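Local coordinates for protein D-alanyl-lipoteichoic acid synthetase (Streptococcus pneumoniae, PDB 3BMA) that probably takes part in the D-alanylation of lipoteichoic acid during cell wall biogenesis, as a membrane-associated DltD-family protein of the SGNH hydrolase clan, at residues 79-82 with 83-87; 228-231 with 232-236; 282-285 with 286-289. The protein carries 1 engineered substitution. All coordinates share one frame; numbering follows the deposited sequence.

Contact 1 (79-82 with 83-87); sequences GGAA and SLNQY
The backbone bond from Gln86 N to Ala82 O, 3.1 Å long, closes the first turn of helix 83-90, which starts at Ala82 as N-cap. This is the junction where the loop after strand 72-76 of the parallel sheet becomes helix. Two waters add to the turn. One gives a hydrogen to Ala81 O and accepts one from Gln86 NE2; the other accepts from both Ala82 N and Asn85 N, 3.1 Å from each, and bridges the last loop amide and the first turn of the helix.

Packing is lighter. Gln86 has CG beside its own backbone N (chi1 -64°), which lays CG 3.3 Å from Ala82 O, and a second bend at chi2 turns the amide back toward the loop, where NE2 also donates to Leu76 O. Asn85 brings ND2 to 3.7 Å from Ala81 CA, and its CB is 4.2 Å from Ala81 CB. Ser83 OG leaves the contact for Tyr104 and Glu274, and Ala81 and Asn85 both pack on Tyr124.

The cap residue has no polar side chain, so backbone and water do the work at this helix start: a water accepts from both amides, Ala82 N and Asn85 N.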
loop_
_atom_site.group_PDB
_atom_site.type_symbol
_atom_site.label_atom_id
_atom_site.label_comp_id
_atom_site.label_asym_id
_atom_site.label_seq_id
_atom_site.Cartn_x
_atom_site.Cartn_y
_atom_site.Cartn_z
ATOM N N GLY C 79 20.551 -26.982 -21.148
ATOM C CA GLY C 79 21.483 -27.819 -20.387
ATOM C C GLY C 79 21.413 -27.610 -18.886
ATOM O O GLY C 79 21.515 -26.482 -18.403
ATOM N N GLY C 80 21.210 -28.699 -18.150
ATOM C CA GLY C 80 21.187 -28.649 -16.692
ATOM C C GLY C 80 19.835 -28.345 -16.076
ATOM O O GLY C 80 19.698 -28.349 -14.852
ATOM N N ALA C 81 18.835 -28.074 -16.914
ATOM C CA ALA C 81 17.478 -27.834 -16.426
ATOM C C ALA C 81 16.798 -29.160 -16.103
ATOM O O ALA C 81 16.732 -30.058 -16.948
ATOM C CB ALA C 81 16.662 -27.040 -17.444
ATOM N N ALA C 82 16.321 -29.276 -14.869
ATOM C CA ALA C 82 15.600 -30.456 -14.408
ATOM C C ALA C 82 14.250 -30.020 -13.842
ATOM O O ALA C 82 13.749 -28.962 -14.208
ATOM C CB ALA C 82 16.416 -31.199 -13.369
ATOM N N SER C 83 13.682 -30.817 -12.939
ATOM C CA SER C 83 12.296 -30.635 -12.495
ATOM C C SER C 83 12.013 -29.361 -11.699
ATOM O O SER C 83 10.927 -28.795 -11.830
ATOM C CB SER C 83 11.798 -31.867 -11.728
ATOM O OG SER C 83 11.834 -33.026 -12.551
ATOM N N LEU C 84 12.973 -28.916 -10.887
ATOM C CA LEU C 84 12.818 -27.668 -10.128
ATOM C C LEU C 84 12.717 -26.467 -11.073
ATOM O O LEU C 84 11.813 -25.651 -10.931
ATOM C CB LEU C 84 13.942 -27.479 -9.102
ATOM C CG LEU C 84 13.670 -26.468 -7.974
ATOM C CD1 LEU C 84 12.556 -26.916 -7.038
ATOM C CD2 LEU C 84 14.915 -26.181 -7.172
ATOM N N ASN C 85 13.622 -26.389 -12.049
ATOM C CA ASN C 85 13.538 -25.379 -13.106
ATOM C C ASN C 85 12.213 -25.408 -13.861
ATOM O O ASN C 85 11.582 -24.364 -14.056
ATOM C CB ASN C 85 14.694 -25.516 -14.101
ATOM C CG ASN C 85 15.869 -24.617 -13.768
ATOM O OD1 ASN C 85 15.701 -23.440 -13.440
ATOM N ND2 ASN C 85 17.070 -25.166 -13.863
ATOM N N GLN C 86 11.791 -26.606 -14.267
ATOM C CA GLN C 86 10.559 -26.774 -15.038
ATOM C C GLN C 86 9.346 -26.323 -14.240
ATOM O O GLN C 86 8.505 -25.595 -14.758
ATOM C CB GLN C 86 10.380 -28.222 -15.528
ATOM C CG GLN C 86 11.439 -28.730 -16.531
ATOM C CD GLN C 86 11.434 -28.018 -17.880
ATOM O OE1 GLN C 86 10.568 -27.196 -18.174
ATOM N NE2 GLN C 86 12.419 -28.340 -18.711
ATOM N N TYR C 87 9.283 -26.737 -12.974
ATOM C CA TYR C 87 8.217 -26.324 -12.064
ATOM C C TYR C 87 8.046 -24.813 -12.010
ATOM O O TYR C 87 6.927 -24.309 -12.124
ATOM C CB TYR C 87 8.449 -26.868 -10.653
ATOM C CG TYR C 87 7.349 -26.492 -9.686
ATOM C CD1 TYR C 87 6.090 -27.082 -9.778
ATOM C CD2 TYR C 87 7.560 -25.540 -8.690
ATOM C CE1 TYR C 87 5.075 -26.748 -8.901
ATOM C CE2 TYR C 87 6.541 -25.187 -7.810
ATOM C CZ TYR C 87 5.303 -25.799 -7.923
ATOM O OH TYR C 87 4.286 -25.471 -7.057
HETATM O O HOH W 1 14.062 -30.673 -17.526
HETATM O O HOH W 2 16.233 -28.073 -12.032
#

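Contact 2 (228-231 with 232-236); sequences VVKA and DAEKN
Lys230 and Glu234, one helical turn apart, run across each other at a slant on helix 222-235. Lys230 sends CG away from its backbone N (chi1 -161°) and then bends at each later torsion, while Glu234 leaves with CG beside its own N (chi1 -78°) and stretches out from there, back over the preceding turn. The carboxylate therefore comes near the lysine chain: OE2 of Glu234 stands 4.1 Å from Lys230 CG and 4.2 Å from Lys230 NZ, opposite charges near each other but beyond a salt bridge. On the way, Glu234 CG passes 3.4 Å from Lys230 O. The other carboxylate oxygen, OE1, takes a hydrogen from a water that gives its second one to Ala231 O, which ties the acid to the helix backbone.

Asp232 faces another way. Its OD2 accepts from the indole NE1 of Trp354, and Val229 and Ala233 pack on the same tryptophan, with Ala233 CB 3.4 Å from Val229 O. Lys230 and Glu234 are more open, but still touch Leu355 and Phe344 respectively.

Underneath runs the i to i+4 ladder, with Ala233 N to Val229 O and Glu234 N to Lys230 O its firmer rungs; the bonds from Asp232 N and Lys235 N are weak. At the C-terminal end Asn236 folds its side chain back, and ND2 donates to Asp232 O at 2.7 Å, with an N-H...O angle of 167° and the oxygen close to the amide plane.

The loose lysine-glutamate pairing probably adds only a mild electrostatic attraction, whereas the asparagine amide gives a last-turn carbonyl a short, straight donor as the helix ends.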
loop_
_atom_site.group_PDB
_atom_site.type_symbol
_atom_site.label_atom_id
_atom_site.label_comp_id
_atom_site.label_asym_id
_atom_site.label_seq_id
_atom_site.Cartn_x
_atom_site.Cartn_y
_atom_site.Cartn_z
ATOM N N VAL C 228 16.876 -42.295 -44.861
ATOM C CA VAL C 228 17.569 -41.007 -44.965
ATOM C C VAL C 228 18.343 -40.689 -43.678
ATOM O O VAL C 228 19.438 -40.121 -43.717
ATOM C CB VAL C 228 16.583 -39.849 -45.295
ATOM C CG1 VAL C 228 17.333 -38.630 -45.822
ATOM C CG2 VAL C 228 15.547 -40.296 -46.314
ATOM N N VAL C 229 17.768 -41.076 -42.543
ATOM C CA VAL C 229 18.356 -40.807 -41.233
ATOM C C VAL C 229 19.500 -41.794 -40.908
ATOM O O VAL C 229 20.461 -41.431 -40.220
ATOM C CB VAL C 229 17.249 -40.753 -40.132
ATOM C CG1 VAL C 229 17.833 -40.594 -38.763
ATOM C CG2 VAL C 229 16.304 -39.588 -40.395
ATOM N N LYS C 230 19.399 -43.018 -41.434
ATOM C CA LYS C 230 20.450 -44.045 -41.317
ATOM C C LYS C 230 21.742 -43.603 -42.000
ATOM O O LYS C 230 22.830 -43.814 -41.467
ATOM C CB LYS C 230 19.987 -45.361 -41.955
ATOM C CG LYS C 230 20.734 -46.620 -41.531
ATOM C CD LYS C 230 19.936 -47.402 -40.498
ATOM C CE LYS C 230 20.069 -48.908 -40.699
ATOM N NZ LYS C 230 21.409 -49.430 -40.318
ATOM N N ALA C 231 21.603 -42.994 -43.180
ATOM C CA ALA C 231 22.738 -42.562 -43.998
ATOM C C ALA C 231 23.446 -41.343 -43.416
ATOM O O ALA C 231 24.657 -41.187 -43.580
ATOM C CB ALA C 231 22.287 -42.283 -45.429
ATOM N N ASP C 232 22.678 -40.486 -42.748
ATOM C CA ASP C 232 23.206 -39.317 -42.049
ATOM C C ASP C 232 24.004 -39.751 -40.819
ATOM O O ASP C 232 25.068 -39.202 -40.532
ATOM C CB ASP C 232 22.054 -38.385 -41.645
ATOM C CG ASP C 232 22.529 -37.104 -40.967
ATOM O OD1 ASP C 232 23.515 -36.497 -41.442
ATOM O OD2 ASP C 232 21.901 -36.695 -39.965
ATOM N N ALA C 233 23.486 -40.754 -40.117
ATOM C CA ALA C 233 24.089 -41.264 -38.890
ATOM C C ALA C 233 25.373 -42.064 -39.132
ATOM O O ALA C 233 26.299 -41.993 -38.328
ATOM C CB ALA C 233 23.078 -42.092 -38.111
ATOM N N GLU C 234 25.420 -42.818 -40.231
ATOM C CA GLU C 234 26.617 -43.573 -40.623
ATOM C C GLU C 234 27.752 -42.638 -41.029
ATOM O O GLU C 234 28.922 -42.913 -40.754
ATOM C CB GLU C 234 26.303 -44.525 -41.780
ATOM C CG GLU C 234 25.568 -45.796 -41.376
ATOM C CD GLU C 234 24.905 -46.505 -42.551
ATOM O OE1 GLU C 234 24.681 -45.864 -43.603
ATOM O OE2 GLU C 234 24.600 -47.710 -42.417
ATOM N N LYS C 235 27.383 -41.536 -41.681
ATOM C CA LYS C 235 28.312 -40.503 -42.136
ATOM C C LYS C 235 28.889 -39.699 -40.968
ATOM O O LYS C 235 30.006 -39.183 -41.051
ATOM C CB LYS C 235 27.582 -39.566 -43.104
ATOM C CG LYS C 235 28.463 -38.742 -44.030
ATOM C CD LYS C 235 27.625 -38.131 -45.151
ATOM C CE LYS C 235 28.408 -37.108 -45.963
ATOM N NZ LYS C 235 28.529 -35.802 -45.254
ATOM N N ASN C 236 28.125 -39.607 -39.880
ATOM C CA ASN C 236 28.484 -38.759 -38.742
ATOM C C ASN C 236 28.876 -39.487 -37.448
ATOM O O ASN C 236 28.983 -38.864 -36.390
ATOM C CB ASN C 236 27.370 -37.741 -38.480
ATOM C CG ASN C 236 27.316 -36.663 -39.541
ATOM O OD1 ASN C 236 28.088 -35.707 -39.507
ATOM N ND2 ASN C 236 26.402 -36.811 -40.490
HETATM O O HOH W 3 26.036 -43.340 -44.993
#

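Contact 3 (282-285 with 286-289); sequences LTQF and SKSK
Lys287 lies alongside Thr283, the two side chains pointing the same way, with Lys287 CE 3.8 Å from Thr283 CG2. The lysine is extended beyond CG, and its aliphatic chain passes over the carbonyl oxygen of Thr283, CG 3.4 Å from Thr283 O. Its NZ ends in a salt bridge to Asp140, bonds also to Ser138, and donates to a water that in turn donates to Gln284 OE1.

Gln284 crosses Lys287 at about a right angle. With CG directed away from the backbone N (chi1 -162°) and a bend at chi2, its amide swings round so that NE2 donates to Ser288 OG at 2.9 Å, the oxygen lying close to the amide plane. That hydroxyl passes its own hydrogen to Gln284 O, also 2.9 Å away: a serine bonding the carbonyl oxygen four residues back, near the C-terminal end of helix 274-287. Ser288 N binds the same oxygen from the opposite face of its plane, so Gln284 O is gripped twice. Bonded at both ends, to Ser288 and to the water, the glutamine amide has its rotation well fixed.

Lys289, with a positive phi, is the first residue to leave helical backbone angles. Phe285 and Leu282 turn the helix onto Phe294 of strand 291-296, Phe285 also reaching Pro292 there and Met90 of helix 83-90, while Lys289 packs against Pro39 of a second subunit.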
loop_
_atom_site.group_PDB
_atom_site.type_symbol
_atom_site.label_atom_id
_atom_site.label_comp_id
_atom_site.label_asym_id
_atom_site.label_seq_id
_atom_site.Cartn_x
_atom_site.Cartn_y
_atom_site.Cartn_z
ATOM N N LEU C 282 4.651 -33.176 -10.982
ATOM C CA LEU C 282 3.490 -34.074 -11.020
ATOM C C LEU C 282 2.273 -33.483 -10.326
ATOM O O LEU C 282 1.149 -33.644 -10.808
ATOM C CB LEU C 282 3.830 -35.443 -10.412
ATOM C CG LEU C 282 4.986 -36.227 -11.049
ATOM C CD1 LEU C 282 5.222 -37.541 -10.330
ATOM C CD2 LEU C 282 4.764 -36.461 -12.537
ATOM N N THR C 283 2.512 -32.793 -9.206
ATOM C CA THR C 283 1.470 -32.061 -8.477
ATOM C C THR C 283 0.867 -30.955 -9.336
ATOM O O THR C 283 -0.355 -30.786 -9.366
ATOM C CB THR C 283 2.012 -31.457 -7.162
ATOM O OG1 THR C 283 2.647 -32.485 -6.395
ATOM C CG2 THR C 283 0.893 -30.849 -6.333
ATOM N N GLN C 284 1.725 -30.220 -10.044
ATOM C CA GLN C 284 1.270 -29.173 -10.955
ATOM C C GLN C 284 0.462 -29.755 -12.115
ATOM O O GLN C 284 -0.546 -29.175 -12.525
ATOM C CB GLN C 284 2.444 -28.338 -11.476
ATOM C CG GLN C 284 2.016 -26.992 -12.057
ATOM C CD GLN C 284 1.137 -26.202 -11.098
ATOM O OE1 GLN C 284 1.564 -25.835 -10.001
ATOM N NE2 GLN C 284 -0.097 -25.940 -11.508
ATOM N N PHE C 285 0.899 -30.910 -12.613
ATOM C CA PHE C 285 0.182 -31.644 -13.658
ATOM C C PHE C 285 -1.213 -32.086 -13.207
ATOM O O PHE C 285 -2.156 -32.086 -13.997
ATOM C CB PHE C 285 0.993 -32.862 -14.121
ATOM C CG PHE C 285 2.150 -32.530 -15.036
ATOM C CD1 PHE C 285 2.363 -31.227 -15.500
ATOM C CD2 PHE C 285 3.008 -33.537 -15.469
ATOM C CE1 PHE C 285 3.418 -30.939 -16.362
ATOM C CE2 PHE C 285 4.067 -33.257 -16.334
ATOM C CZ PHE C 285 4.276 -31.957 -16.775
ATOM N N SER C 286 -1.332 -32.451 -11.933
ATOM C CA SER C 286 -2.605 -32.856 -11.350
ATOM C C SER C 286 -3.550 -31.676 -11.142
ATOM O O SER C 286 -4.743 -31.775 -11.436
ATOM C CB SER C 286 -2.368 -33.597 -10.029
ATOM O OG SER C 286 -3.588 -33.949 -9.397
ATOM N N LYS C 287 -3.009 -30.569 -10.628
ATOM C CA LYS C 287 -3.779 -29.349 -10.376
ATOM C C LYS C 287 -4.276 -28.712 -11.670
ATOM O O LYS C 287 -5.400 -28.213 -11.725
ATOM C CB LYS C 287 -2.932 -28.328 -9.619
ATOM C CG LYS C 287 -2.683 -28.640 -8.153
ATOM C CD LYS C 287 -1.625 -27.695 -7.611
ATOM C CE LYS C 287 -1.467 -27.828 -6.114
ATOM N NZ LYS C 287 -0.558 -26.781 -5.575
ATOM N N SER C 288 -3.432 -28.737 -12.701
ATOM C CA SER C 288 -3.741 -28.109 -13.988
ATOM C C SER C 288 -4.468 -29.050 -14.943
ATOM O O SER C 288 -4.881 -28.633 -16.025
ATOM C CB SER C 288 -2.465 -27.588 -14.657
ATOM O OG SER C 288 -1.662 -26.854 -13.752
ATOM N N LYS C 289 -4.620 -30.309 -14.525
ATOM C CA LYS C 289 -5.239 -31.380 -15.320
ATOM C C LYS C 289 -4.546 -31.592 -16.667
ATOM O O LYS C 289 -5.217 -31.742 -17.692
ATOM C CB LYS C 289 -6.750 -31.149 -15.536
ATOM C CG LYS C 289 -7.571 -30.930 -14.276
ATOM C CD LYS C 289 -9.054 -30.927 -14.602
ATOM C CE LYS C 289 -9.876 -30.365 -13.453
ATOM N NZ LYS C 289 -9.684 -28.891 -13.295
HETATM O O HOH W 4 1.876 -26.647 -7.369
#

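Overall arrangement
Following the chain from its N terminus, contact 1 comes first, where the loop after strand 72-76 turns into helix 83-90. Contact 2 lies on the last turns of helix 222-235, and contact 3 lies near the C-terminal end of helix 274-287, just before strand 291-296. Each is a single continuous stretch, so none closes a long loop; they follow in series and neither nest nor cross. Contacts 1 and 3 touch, Tyr87 CE1 meeting Gln284 OE1 at 3.8 Å, which pairs the two helices beside the parallel sheet. Contact 2 stands apart, its centre about 40 Å from that of contact 3, across the chain's centre, where it joins its helix to helix 355-369 and the loop before it.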